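Long-range contact in insulinase family protease (Yersinia pestis, PDB 3GO9), which belongs to the insulinase (M16) peptidase family and is predicted to be a protease, though its activity is not established: residues V246-P251 against Q324-Q329. Residues are numbered along the deposited sequence; the frame is centred on the assembly and turned at random.
Sequences VATLAP and QYQRAQ
Y325 and Q326 form the corners of a type I' turn, the tight hairpin that joins strands 316-324 and 327-336 at the end of a five-stranded sheet, and both press against the extended linker that runs from helix 222-233 to strand 257-261. The turn is closed by paired backbone bonds, Q324 N to R327 O and R327 N to Q324 O. Y325 can be followed outward along its side chain. Its CB sits 3.8 Å from L249 CG and also near the carbonyl oxygen of A247. With chi1 at -48°, CG lies anti to its own carbonyl carbon, and the ring reaches across the linker, passing between the side chains of A247 and L249. Y325 CD1 lies 3.3 Å from A247 O, which meets the ring at its edge, while A247 CB is 3.4 Å from Y325 CE1. On the other side of the ring, Y325 CD2 is 3.7 Å from L249 CD1, which approaches obliquely. F163 and P164 add to the surroundings of the ring. At the second corner, Q326 lays its amide alongside V246 and T248, with Q326 OE1 3.3 Å from V246 CG1 and NE2 against the methyl CG2 of T248. R327 bends at chi2 and chi3, passes L249 and turns its guanidinium to P251. There R327 NH2, salt-bridged to D274 on strand 267-276, lies 3.7 Å from P251 CB, and P251 CA rests over one guanidinium face, 3.6 Å above its plane and offset toward the rim.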
loop_
_atom_site.group_PDB
_atom_site.type_symbol
_atom_site.label_atom_id
_atom_site.label_comp_id
_atom_site.label_asym_id
_atom_site.label_seq_id
_atom_site.Cartn_x
_atom_site.Cartn_y
_atom_site.Cartn_z
ATOM N N VAL A 246 10.745 -11.551 0.862
ATOM C CA VAL A 246 9.373 -11.135 0.842
ATOM C C VAL A 246 8.858 -11.134 2.291
ATOM O O VAL A 246 9.051 -12.088 3.103
ATOM C CB VAL A 246 8.510 -12.059 -0.088
ATOM C CG1 VAL A 246 7.036 -11.714 0.017
ATOM C CG2 VAL A 246 8.975 -11.916 -1.540
ATOM N N ALA A 247 8.293 -10.014 2.668
ATOM C CA ALA A 247 7.821 -9.875 4.027
ATOM C C ALA A 247 6.426 -10.552 4.050
ATOM O O ALA A 247 5.555 -10.192 3.260
ATOM C CB ALA A 247 7.706 -8.443 4.390
ATOM N N THR A 248 6.251 -11.482 4.990
ATOM C CA THR A 248 4.965 -12.190 5.241
ATOM C C THR A 248 4.542 -12.222 6.753
ATOM O O THR A 248 5.341 -12.482 7.673
ATOM C CB THR A 248 5.086 -13.642 4.824
ATOM O OG1 THR A 248 6.056 -14.286 5.645
ATOM C CG2 THR A 248 5.482 -13.712 3.330
ATOM N N LEU A 249 3.251 -11.992 6.965
ATOM C CA LEU A 249 2.672 -12.010 8.337
ATOM C C LEU A 249 2.037 -13.356 8.665
ATOM O O LEU A 249 1.584 -14.045 7.759
ATOM C CB LEU A 249 1.620 -10.949 8.420
ATOM C CG LEU A 249 2.044 -9.495 8.447
ATOM C CD1 LEU A 249 0.845 -8.578 8.296
ATOM C CD2 LEU A 249 2.775 -9.241 9.773
ATOM N N ALA A 250 2.017 -13.757 9.936
ATOM C CA ALA A 250 1.210 -14.916 10.357
ATOM C C ALA A 250 -0.280 -14.517 10.336
ATOM O O ALA A 250 -0.645 -13.302 10.315
ATOM C CB ALA A 250 1.588 -15.336 11.716
ATOM N N PRO A 251 -1.171 -15.505 10.360
ATOM C CA PRO A 251 -2.595 -15.141 10.422
ATOM C C PRO A 251 -2.895 -14.408 11.728
ATOM O O PRO A 251 -2.244 -14.633 12.751
ATOM C CB PRO A 251 -3.303 -16.504 10.435
ATOM C CG PRO A 251 -2.293 -17.457 9.810
ATOM C CD PRO A 251 -0.965 -16.954 10.252
ATOM N N GLN A 324 -1.671 -6.538 2.082
ATOM C CA GLN A 324 -0.304 -6.253 2.466
ATOM C C GLN A 324 0.232 -7.523 3.028
ATOM O O GLN A 324 -0.489 -8.228 3.719
ATOM C CB GLN A 324 -0.250 -5.170 3.558
ATOM C CG GLN A 324 -0.580 -3.822 3.098
ATOM C CD GLN A 324 -0.547 -2.788 4.217
ATOM O OE1 GLN A 324 -0.355 -3.116 5.412
ATOM N NE2 GLN A 324 -0.746 -1.527 3.840
ATOM N N TYR A 325 1.497 -7.830 2.743
ATOM C CA TYR A 325 2.116 -9.064 3.190
ATOM C C TYR A 325 1.325 -10.324 2.861
ATOM O O TYR A 325 1.296 -11.246 3.665
ATOM C CB TYR A 325 2.426 -8.994 4.705
ATOM C CG TYR A 325 3.121 -7.707 5.083
ATOM C CD1 TYR A 325 4.461 -7.541 4.826
ATOM C CD2 TYR A 325 2.404 -6.622 5.603
ATOM C CE1 TYR A 325 5.099 -6.340 5.129
ATOM C CE2 TYR A 325 3.020 -5.432 5.886
ATOM C CZ TYR A 325 4.379 -5.320 5.662
ATOM O OH TYR A 325 5.007 -4.148 5.948
ATOM N N GLN A 326 0.704 -10.350 1.682
ATOM C CA GLN A 326 -0.005 -11.509 1.139
ATOM C C GLN A 326 -1.257 -11.830 1.970
ATOM O O GLN A 326 -1.760 -12.963 1.891
ATOM C CB GLN A 326 0.929 -12.737 1.006
ATOM C CG GLN A 326 2.197 -12.460 0.162
ATOM C CD GLN A 326 3.310 -13.552 0.245
ATOM O OE1 GLN A 326 4.308 -13.467 -0.475
ATOM N NE2 GLN A 326 3.146 -14.551 1.122
ATOM N N ARG A 327 -1.712 -10.868 2.796
ATOM C CA ARG A 327 -2.980 -11.026 3.556
ATOM C C ARG A 327 -3.968 -9.962 3.144
ATOM O O ARG A 327 -3.582 -8.845 2.877
ATOM C CB ARG A 327 -2.810 -10.862 5.070
ATOM C CG ARG A 327 -1.577 -11.412 5.679
ATOM C CD ARG A 327 -1.656 -12.814 6.042
ATOM N NE ARG A 327 -2.881 -13.248 6.741
ATOM C CZ ARG A 327 -3.294 -14.518 6.747
ATOM N NH1 ARG A 327 -2.582 -15.460 6.124
ATOM N NH2 ARG A 327 -4.419 -14.863 7.357
ATOM N N ALA A 328 -5.247 -10.304 3.132
ATOM C CA ALA A 328 -6.321 -9.314 2.916
ATOM C C ALA A 328 -6.859 -8.996 4.304
ATOM O O ALA A 328 -7.195 -9.937 5.046
ATOM C CB ALA A 328 -7.437 -9.877 2.036
ATOM N N GLN A 329 -6.913 -7.708 4.665
ATOM C CA GLN A 329 -7.416 -7.289 5.972
ATOM C C GLN A 329 -8.608 -6.367 5.734
ATOM O O GLN A 329 -8.493 -5.385 4.986
ATOM C CB GLN A 329 -6.341 -6.585 6.767
ATOM C CG GLN A 329 -6.778 -6.177 8.159
ATOM C CD GLN A 329 -5.696 -5.365 8.857
ATOM O OE1 GLN A 329 -5.699 -4.129 8.814
ATOM N NE2 GLN A 329 -4.753 -6.056 9.484
#